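Local coordinates for arylamine n-acetyltransferase (Mycobacterium smegmatis, PDB 1W5R), which catalyses the transfer of an acetyl group to arylamines, with acetyl-CoA as the usual donor in this enzyme family, at residues Ala123-Val131 and Leu138-Ala146; Phe89-Val98 and Pro109-Val120. The protein carries 1 engineered substitution. All coordinates share one frame; numbering follows the deposited sequence.

Interaction 1: residues Ala123-Val131 and Leu138-Ala146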
loop_
_atom_site.group_PDB
_atom_site.type_symbol
_atom_site.label_atom_id
_atom_site.label_comp_id
_atom_site.label_asym_id
_atom_site.label_seq_id
_atom_site.Cartn_x
_atom_site.Cartn_y
_atom_site.Cartn_z
ATOM N N ALA A 123 -14.148 23.182 -35.698
ATOM C CA ALA A 123 -12.897 22.449 -35.965
ATOM C C ALA A 123 -11.581 23.072 -35.481
ATOM O O ALA A 123 -10.838 23.669 -36.267
ATOM C CB ALA A 123 -12.799 22.106 -37.464
ATOM N N ASP A 124 -11.277 22.897 -34.196
ATOM C CA ASP A 124 -9.951 23.243 -33.674
ATOM C C ASP A 124 -9.044 22.006 -33.647
ATOM O O ASP A 124 -8.473 21.651 -32.607
ATOM C CB ASP A 124 -10.044 23.914 -32.295
ATOM C CG ASP A 124 -11.095 23.280 -31.398
ATOM O OD1 ASP A 124 -11.000 22.067 -31.115
ATOM O OD2 ASP A 124 -12.015 24.003 -30.963
ATOM N N GLY A 125 -8.916 21.354 -34.804
ATOM C CA GLY A 125 -8.153 20.110 -34.901
ATOM C C GLY A 125 -8.868 18.952 -34.225
ATOM O O GLY A 125 -10.091 18.978 -34.049
ATOM N N ARG A 126 -8.103 17.935 -33.841
ATOM C CA ARG A 126 -8.678 16.739 -33.232
ATOM C C ARG A 126 -8.004 16.418 -31.909
ATOM O O ARG A 126 -6.887 16.878 -31.647
ATOM C CB ARG A 126 -8.575 15.542 -34.174
ATOM C CG ARG A 126 -9.205 15.785 -35.549
ATOM C CD ARG A 126 -9.331 14.502 -36.338
ATOM N NE ARG A 126 -10.443 13.667 -35.860
ATOM C CZ ARG A 126 -11.704 13.756 -36.288
ATOM N NH1 ARG A 126 -12.042 14.664 -37.202
ATOM N NH2 ARG A 126 -12.640 12.957 -35.796
ATOM N N TYR A 127 -8.704 15.632 -31.091
ATOM C CA TYR A 127 -8.203 15.211 -29.791
ATOM C C TYR A 127 -8.106 13.701 -29.705
ATOM O O TYR A 127 -9.009 12.986 -30.155
ATOM C CB TYR A 127 -9.118 15.724 -28.687
ATOM C CG TYR A 127 -9.050 17.218 -28.578
ATOM C CD1 TYR A 127 -9.822 18.035 -29.412
ATOM C CD2 TYR A 127 -8.176 17.816 -27.678
ATOM C CE1 TYR A 127 -9.726 19.433 -29.323
ATOM C CE2 TYR A 127 -8.081 19.193 -27.578
ATOM C CZ TYR A 127 -8.848 19.992 -28.394
ATOM O OH TYR A 127 -8.718 21.358 -28.269
ATOM N N LEU A 128 -7.001 13.226 -29.142
ATOM C CA LEU A 128 -6.893 11.819 -28.751
ATOM C C LEU A 128 -7.650 11.595 -27.455
ATOM O O LEU A 128 -7.452 12.314 -26.469
ATOM C CB LEU A 128 -5.430 11.410 -28.593
ATOM C CG LEU A 128 -5.201 9.958 -28.136
ATOM C CD1 LEU A 128 -5.764 8.952 -29.136
ATOM C CD2 LEU A 128 -3.732 9.737 -27.861
ATOM N N VAL A 129 -8.533 10.599 -27.465
ATOM C CA VAL A 129 -9.294 10.234 -26.274
ATOM C C VAL A 129 -9.119 8.733 -26.083
ATOM O O VAL A 129 -9.315 7.953 -27.016
ATOM C CB VAL A 129 -10.790 10.609 -26.420
ATOM C CG1 VAL A 129 -11.578 10.106 -25.234
ATOM C CG2 VAL A 129 -10.926 12.140 -26.545
ATOM N N ASP A 130 -8.721 8.340 -24.877
ATOM C CA ASP A 130 -8.492 6.923 -24.606
ATOM C C ASP A 130 -8.785 6.677 -23.145
ATOM O O ASP A 130 -8.003 7.056 -22.284
ATOM C CB ASP A 130 -7.043 6.558 -24.946
ATOM C CG ASP A 130 -6.694 5.101 -24.627
ATOM O OD1 ASP A 130 -7.607 4.295 -24.324
ATOM O OD2 ASP A 130 -5.484 4.768 -24.707
ATOM N N VAL A 131 -9.935 6.080 -22.876
ATOM C CA VAL A 131 -10.311 5.729 -21.509
ATOM C C VAL A 131 -10.224 4.210 -21.296
ATOM O O VAL A 131 -10.732 3.684 -20.301
ATOM C CB VAL A 131 -11.709 6.274 -21.126
ATOM C CG1 VAL A 131 -11.721 7.814 -21.184
ATOM C CG2 VAL A 131 -12.797 5.680 -22.036
ATOM N N LEU A 138 -5.048 7.510 -20.465
ATOM C CA LEU A 138 -5.195 8.972 -20.448
ATOM C C LEU A 138 -6.384 9.414 -19.612
ATOM O O LEU A 138 -7.467 8.845 -19.718
ATOM C CB LEU A 138 -5.382 9.516 -21.856
ATOM C CG LEU A 138 -4.131 9.852 -22.669
ATOM C CD1 LEU A 138 -4.486 10.123 -24.118
ATOM C CD2 LEU A 138 -3.411 11.066 -22.091
ATOM N N THR A 139 -6.160 10.438 -18.782
ATOM C CA THR A 139 -7.199 10.951 -17.898
ATOM C C THR A 139 -7.700 12.328 -18.323
ATOM O O THR A 139 -8.531 12.942 -17.633
ATOM C CB THR A 139 -6.704 10.993 -16.446
ATOM O OG1 THR A 139 -5.584 11.885 -16.344
ATOM C CG2 THR A 139 -6.322 9.563 -15.973
ATOM N N SER A 140 -7.211 12.779 -19.474
ATOM C CA SER A 140 -7.719 13.972 -20.159
ATOM C C SER A 140 -7.714 13.660 -21.637
ATOM O O SER A 140 -6.920 12.841 -22.089
ATOM C CB SER A 140 -6.767 15.170 -19.967
ATOM O OG SER A 140 -6.532 15.453 -18.611
ATOM N N PRO A 141 -8.552 14.364 -22.421
ATOM C CA PRO A 141 -8.303 14.381 -23.850
ATOM C C PRO A 141 -7.033 15.197 -24.090
ATOM O O PRO A 141 -6.768 16.147 -23.337
ATOM C CB PRO A 141 -9.517 15.135 -24.410
ATOM C CG PRO A 141 -9.995 15.979 -23.305
ATOM C CD PRO A 141 -9.689 15.224 -22.033
ATOM N N ILE A 142 -6.243 14.832 -25.092
ATOM C CA ILE A 142 -5.081 15.650 -25.461
ATOM C C ILE A 142 -5.168 15.981 -26.933
ATOM O O ILE A 142 -5.890 15.317 -27.677
ATOM C CB ILE A 142 -3.711 14.987 -25.107
ATOM C CG1 ILE A 142 -3.456 13.732 -25.960
ATOM C CG2 ILE A 142 -3.618 14.690 -23.607
ATOM C CD1 ILE A 142 -2.067 13.132 -25.793
ATOM N N ARG A 143 -4.465 17.024 -27.359
ATOM C CA ARG A 143 -4.471 17.380 -28.775
ATOM C C ARG A 143 -3.780 16.290 -29.569
ATOM O O ARG A 143 -2.695 15.858 -29.217
ATOM C CB ARG A 143 -3.818 18.745 -29.021
ATOM C CG ARG A 143 -4.477 19.892 -28.273
ATOM C CD ARG A 143 -4.008 21.252 -28.775
ATOM N NE ARG A 143 -2.551 21.291 -28.906
ATOM C CZ ARG A 143 -1.705 21.452 -27.889
ATOM N NH1 ARG A 143 -2.161 21.584 -26.649
ATOM N NH2 ARG A 143 -0.397 21.474 -28.110
ATOM N N LEU A 144 -4.396 15.812 -30.635
ATOM C CA LEU A 144 -3.776 14.798 -31.493
ATOM C C LEU A 144 -2.801 15.562 -32.406
ATOM O O LEU A 144 -3.080 15.894 -33.565
ATOM C CB LEU A 144 -4.855 14.013 -32.275
ATOM C CG LEU A 144 -4.419 12.708 -32.954
ATOM C CD1 LEU A 144 -3.033 12.279 -32.466
ATOM C CD2 LEU A 144 -5.425 11.600 -32.683
ATOM N N GLU A 145 -1.682 15.859 -31.821
ATOM C CA GLU A 145 -0.650 16.676 -32.396
ATOM C C GLU A 145 0.701 16.175 -31.906
ATOM O O GLU A 145 0.957 16.141 -30.697
ATOM C CB GLU A 145 -0.890 18.129 -31.998
ATOM C CG GLU A 145 0.081 19.145 -32.570
ATOM C CD GLU A 145 0.118 20.461 -31.792
ATOM O OE1 GLU A 145 1.103 21.217 -31.975
ATOM O OE2 GLU A 145 -0.829 20.725 -31.028
ATOM N N ALA A 146 1.554 15.771 -32.836
ATOM C CA ALA A 146 2.862 15.285 -32.459
ATOM C C ALA A 146 3.797 16.407 -32.091
ATOM O O ALA A 146 3.807 17.466 -32.717
ATOM C CB ALA A 146 3.469 14.443 -33.591
HETATM O O HOH W 1 -5.325 17.925 -34.570
HETATM O O HOH W 2 -4.031 6.111 -22.778
HETATM O O HOH W 3 -8.564 10.220 -22.664
#

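Interaction 2: residues Phe89-Val98 and Pro109-Val120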
loop_
_atom_site.group_PDB
_atom_site.type_symbol
_atom_site.label_atom_id
_atom_site.label_comp_id
_atom_site.label_asym_id
_atom_site.label_seq_id
_atom_site.Cartn_x
_atom_site.Cartn_y
_atom_site.Cartn_z
ATOM N N PHE A 89 -20.235 15.277 -30.908
ATOM C CA PHE A 89 -18.826 15.252 -31.311
ATOM C C PHE A 89 -18.649 14.442 -32.587
ATOM O O PHE A 89 -19.459 13.567 -32.883
ATOM C CB PHE A 89 -17.963 14.611 -30.221
ATOM C CG PHE A 89 -17.899 15.390 -28.945
ATOM C CD1 PHE A 89 -18.756 15.101 -27.897
ATOM C CD2 PHE A 89 -16.954 16.399 -28.781
ATOM C CE1 PHE A 89 -18.678 15.803 -26.697
ATOM C CE2 PHE A 89 -16.875 17.116 -27.594
ATOM C CZ PHE A 89 -17.729 16.821 -26.549
ATOM N N GLU A 90 -17.590 14.724 -33.338
ATOM C CA GLU A 90 -17.255 13.898 -34.484
ATOM C C GLU A 90 -16.168 12.928 -34.052
ATOM O O GLU A 90 -15.138 13.334 -33.501
ATOM C CB GLU A 90 -16.809 14.738 -35.674
ATOM C CG GLU A 90 -16.744 13.962 -36.984
ATOM C CD GLU A 90 -15.323 13.664 -37.413
ATOM O OE1 GLU A 90 -14.552 14.629 -37.626
ATOM O OE2 GLU A 90 -14.976 12.474 -37.550
ATOM N N VAL A 91 -16.419 11.644 -34.289
ATOM C CA VAL A 91 -15.580 10.585 -33.715
ATOM C C VAL A 91 -15.080 9.633 -34.795
ATOM O O VAL A 91 -15.877 9.106 -35.595
ATOM C CB VAL A 91 -16.355 9.763 -32.641
ATOM C CG1 VAL A 91 -15.453 8.692 -31.996
ATOM C CG2 VAL A 91 -16.973 10.668 -31.576
ATOM N N GLU A 92 -13.770 9.421 -34.831
ATOM C CA GLU A 92 -13.177 8.337 -35.614
ATOM C C GLU A 92 -12.565 7.321 -34.657
ATOM O O GLU A 92 -11.984 7.705 -33.629
ATOM C CB GLU A 92 -12.144 8.870 -36.600
ATOM C CG GLU A 92 -12.801 9.740 -37.681
ATOM C CD GLU A 92 -11.824 10.392 -38.635
ATOM O OE1 GLU A 92 -10.655 10.622 -38.256
ATOM O OE2 GLU A 92 -12.244 10.692 -39.777
ATOM N N ARG A 93 -12.746 6.037 -34.970
ATOM C CA ARG A 93 -12.150 4.957 -34.189
ATOM C C ARG A 93 -10.823 4.539 -34.780
ATOM O O ARG A 93 -10.725 4.200 -35.962
ATOM C CB ARG A 93 -13.076 3.735 -34.110
ATOM C CG ARG A 93 -14.294 3.887 -33.197
ATOM C CD ARG A 93 -15.358 4.832 -33.777
ATOM N NE ARG A 93 -16.606 4.700 -33.038
ATOM C CZ ARG A 93 -17.710 5.406 -33.266
ATOM N NH1 ARG A 93 -17.739 6.322 -34.238
ATOM N NH2 ARG A 93 -18.786 5.194 -32.525
ATOM N N LEU A 94 -9.776 4.579 -33.965
ATOM C CA LEU A 94 -8.460 4.188 -34.439
ATOM C C LEU A 94 -8.014 2.898 -33.769
ATOM O O LEU A 94 -8.512 2.553 -32.686
ATOM C CB LEU A 94 -7.444 5.292 -34.134
ATOM C CG LEU A 94 -7.828 6.723 -34.551
ATOM C CD1 LEU A 94 -6.705 7.704 -34.232
ATOM C CD2 LEU A 94 -8.176 6.801 -36.036
ATOM N N SER A 95 -7.082 2.210 -34.418
ATOM C CA SER A 95 -6.437 1.030 -33.847
ATOM C C SER A 95 -4.955 1.275 -33.594
ATOM O O SER A 95 -4.329 2.128 -34.242
ATOM C CB SER A 95 -6.611 -0.187 -34.772
ATOM O OG SER A 95 -5.954 0.037 -36.007
ATOM N N GLY A 96 -4.398 0.516 -32.652
ATOM C CA GLY A 96 -2.988 0.633 -32.338
ATOM C C GLY A 96 -2.354 -0.648 -31.818
ATOM O O GLY A 96 -3.039 -1.654 -31.580
ATOM N N ARG A 97 -1.041 -0.594 -31.648
ATOM C CA ARG A 97 -0.215 -1.722 -31.228
ATOM C C ARG A 97 0.426 -1.336 -29.904
ATOM O O ARG A 97 0.968 -0.228 -29.778
ATOM C CB ARG A 97 0.903 -1.968 -32.250
ATOM C CG ARG A 97 0.415 -2.147 -33.691
ATOM C CD ARG A 97 1.583 -2.401 -34.630
ATOM N NE ARG A 97 1.157 -2.325 -36.023
ATOM C CZ ARG A 97 0.640 -3.352 -36.704
ATOM N NH1 ARG A 97 0.517 -4.546 -36.143
ATOM N NH2 ARG A 97 0.274 -3.182 -37.961
ATOM N N VAL A 98 0.364 -2.225 -28.913
ATOM C CA VAL A 98 0.879 -1.897 -27.581
ATOM C C VAL A 98 2.361 -2.209 -27.503
ATOM O O VAL A 98 2.799 -3.330 -27.745
ATOM C CB VAL A 98 0.064 -2.624 -26.461
ATOM C CG1 VAL A 98 0.651 -2.335 -25.051
ATOM C CG2 VAL A 98 -1.399 -2.216 -26.526
ATOM N N PRO A 109 4.197 -5.729 -32.526
ATOM C CA PRO A 109 3.008 -6.283 -31.863
ATOM C C PRO A 109 1.772 -6.281 -32.768
ATOM O O PRO A 109 1.690 -5.494 -33.710
ATOM C CB PRO A 109 2.763 -5.329 -30.678
ATOM C CG PRO A 109 3.963 -4.414 -30.644
ATOM C CD PRO A 109 4.538 -4.389 -32.018
ATOM N N ALA A 110 0.814 -7.153 -32.464
ATOM C CA ALA A 110 -0.500 -7.116 -33.099
ATOM C C ALA A 110 -1.233 -5.813 -32.808
ATOM O O ALA A 110 -0.918 -5.121 -31.824
ATOM C CB ALA A 110 -1.345 -8.301 -32.623
ATOM N N GLN A 111 -2.206 -5.486 -33.661
ATOM C CA GLN A 111 -3.114 -4.388 -33.382
ATOM C C GLN A 111 -4.104 -4.902 -32.340
ATOM O O GLN A 111 -4.986 -5.712 -32.643
ATOM C CB GLN A 111 -3.850 -3.931 -34.644
ATOM C CG GLN A 111 -2.953 -3.278 -35.684
ATOM C CD GLN A 111 -3.740 -2.926 -36.917
ATOM O OE1 GLN A 111 -4.739 -2.196 -36.842
ATOM N NE2 GLN A 111 -3.310 -3.446 -38.063
ATOM N N THR A 112 -3.924 -4.449 -31.096
ATOM C CA THR A 112 -4.757 -4.921 -29.985
ATOM C C THR A 112 -5.407 -3.778 -29.208
ATOM O O THR A 112 -6.077 -4.004 -28.195
ATOM C CB THR A 112 -3.950 -5.746 -28.983
ATOM O OG1 THR A 112 -2.990 -4.894 -28.353
ATOM C CG2 THR A 112 -3.254 -6.926 -29.647
ATOM N N HIS A 113 -5.190 -2.549 -29.666
ATOM C CA HIS A 113 -5.756 -1.392 -28.974
ATOM C C HIS A 113 -6.698 -0.619 -29.886
ATOM O O HIS A 113 -6.622 -0.725 -31.127
ATOM C CB HIS A 113 -4.639 -0.490 -28.433
ATOM C CG HIS A 113 -5.095 0.499 -27.399
ATOM N ND1 HIS A 113 -6.159 0.265 -26.553
ATOM C CD2 HIS A 113 -4.594 1.708 -27.041
ATOM C CE1 HIS A 113 -6.317 1.301 -25.746
ATOM N NE2 HIS A 113 -5.380 2.192 -26.023
ATOM N N ASN A 114 -7.582 0.153 -29.266
ATOM C CA ASN A 114 -8.596 0.948 -29.961
ATOM C C ASN A 114 -8.681 2.249 -29.181
ATOM O O ASN A 114 -8.823 2.220 -27.954
ATOM C CB ASN A 114 -9.928 0.170 -29.950
ATOM C CG ASN A 114 -11.153 0.984 -30.399
ATOM O OD1 ASN A 114 -12.244 0.759 -29.876
ATOM N ND2 ASN A 114 -10.992 1.892 -31.371
ATOM N N VAL A 115 -8.534 3.378 -29.888
ATOM C CA VAL A 115 -8.625 4.704 -29.278
ATOM C C VAL A 115 -9.520 5.597 -30.149
ATOM O O VAL A 115 -9.948 5.175 -31.235
ATOM C CB VAL A 115 -7.233 5.369 -29.049
ATOM C CG1 VAL A 115 -6.380 4.497 -28.146
ATOM C CG2 VAL A 115 -6.507 5.667 -30.377
ATOM N N LEU A 116 -9.812 6.809 -29.673
ATOM C CA LEU A 116 -10.703 7.711 -30.408
ATOM C C LEU A 116 -9.967 8.950 -30.870
ATOM O O LEU A 116 -9.111 9.473 -30.146
ATOM C CB LEU A 116 -11.877 8.147 -29.537
ATOM C CG LEU A 116 -12.686 7.006 -28.916
ATOM C CD1 LEU A 116 -13.750 7.591 -27.987
ATOM C CD2 LEU A 116 -13.301 6.115 -30.008
ATOM N N SER A 117 -10.307 9.405 -32.074
ATOM C CA SER A 117 -9.897 10.727 -32.523
ATOM C C SER A 117 -11.170 11.574 -32.614
ATOM O O SER A 117 -12.090 11.251 -33.388
ATOM C CB SER A 117 -9.160 10.640 -33.851
ATOM O OG SER A 117 -8.979 11.941 -34.387
ATOM N N VAL A 118 -11.233 12.623 -31.793
ATOM C CA VAL A 118 -12.478 13.358 -31.551
ATOM C C VAL A 118 -12.342 14.821 -31.972
ATOM O O VAL A 118 -11.359 15.475 -31.642
ATOM C CB VAL A 118 -12.893 13.267 -30.057
ATOM C CG1 VAL A 118 -14.181 14.013 -29.764
ATOM C CG2 VAL A 118 -13.025 11.808 -29.622
ATOM N N ALA A 119 -13.333 15.305 -32.716
ATOM C CA ALA A 119 -13.394 16.717 -33.092
ATOM C C ALA A 119 -14.606 17.371 -32.445
ATOM O O ALA A 119 -15.673 16.762 -32.350
ATOM C CB ALA A 119 -13.465 16.861 -34.611
ATOM N N VAL A 120 -14.435 18.609 -31.987
ATOM C CA VAL A 120 -15.589 19.453 -31.661
ATOM C C VAL A 120 -16.131 20.077 -32.956
ATOM O O VAL A 120 -15.347 20.469 -33.829
ATOM C CB VAL A 120 -15.267 20.570 -30.626
ATOM C CG1 VAL A 120 -14.878 19.976 -29.283
ATOM C CG2 VAL A 120 -14.190 21.505 -31.138
HETATM O O HOH W 4 -0.425 -4.978 -29.187
#

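Interaction 1: residues Ala123-Val131 and Leu138-Ala146
L128 forms the main bump of this contact, set among L138, I142 and L144. Its CB sits between I142 CG1, at 4.0 Å, and L144 CD2, while CG lies anti to the backbone N (chi1 178°) and carries the branch past I142 toward L138. There L128 CD2 meets L138 CD1 at 3.8 Å, and the two leucines cross at about a right angle. I142 turns CG1 into the cramped site between its own N and carbonyl carbon (chi1 67°), which brings that arm against L128. Around these side chains the backbones pair as antiparallel strands, with 142-143 the outermost strand of an eight-stranded antiparallel sheet. L128 N donates to I142 O over 2.8 Å and I142 N returns a bond to L128 O; L144, the central residue of an inverse gamma turn, donates its N-H to R126 O. On the opposite face, P141 CB rests against both Y127 CB and V129 CG2, 3.9 Å from the latter, and the Y127 ring leans obliquely past the I142 carbonyl until its CE2 touches R143 CG at 3.7 Å. Where the strands part, water takes over, one molecule bridging D130 OD2 to L138 N and another D130 N to S140 O. The D130 carboxylate also accepts from N77 ND2 and H113 NE2, consistent with its being the aspartate of the family's catalytic triad.

Interaction 2: residues Phe89-Val98 and Pro109-Val120
P109 starts the pairing by setting its ring CG against V98 O at 3.3 Å, while P109 O accepts from R97 NH1 (2.9 Å), lying close to the guanidinium plane. A110 O reaches V98 N through a water that also touches T112 OG1. Q111 crosses R97 obliquely, with its CG centred over one guanidinium face, 3.6 Å above the plane; its extended chain then takes OE1 to S95 OG, a 2.7 Å hydrogen bond donated by the serine. T112 and H113 both face G96 in a classic beta bulge, G96 O taking a bond from H113 N and a weak one from T112 N. At N114 the side chain doubles the backbone pairing: with CG anti to its N (chi1 169°), ND2 reaches L94 O at 2.9 Å, and V115 N meets the same oxygen from the opposite face of its carbonyl plane. V115 CG2 packs on L94 CB. L116 CD2 then lies against both V91 CG1, at 3.9 Å, and R93 CG, whereas S117 turns to the other face and offers CB to L94 CD1 (3.8 Å). V118 CG1 presses obliquely on the F89 ring at CD2, 3.8 Å away; A119 pairs with E90 by two nearly straight bonds, and V120 CG1 lies at the ring edge beside F89 CE2. The hairpin is the central part of a twisted antiparallel sheet. Strand 175-182 flanks 90-98 and strand 127-129 flanks 111-119, helix 73-87 packs against F89, V91, H113 and N114, and helix 189-201 against R93, A110, T112 and N114.

Interaction 2 closes before interaction 1 opens along the chain, and their centres lie about 11 Å apart in one antiparallel sheet. Read from 90-98 through 111-119 and 127-129 to the edge strand 142-143, neighbours in the sheet are also successive strands in the chain, and 127-129 pairs with 111-119 to join the two contacts. R126 ties them further at one end, through a salt bridge from NH1 to E90 OE1 and a probable hydrogen bond from NE to S117 OG. Toward the other end, the sheet brings H113 of interaction 2 and D130 of interaction 1 together near the engineered Q73, which probably occupies the position of the family's catalytic cysteine.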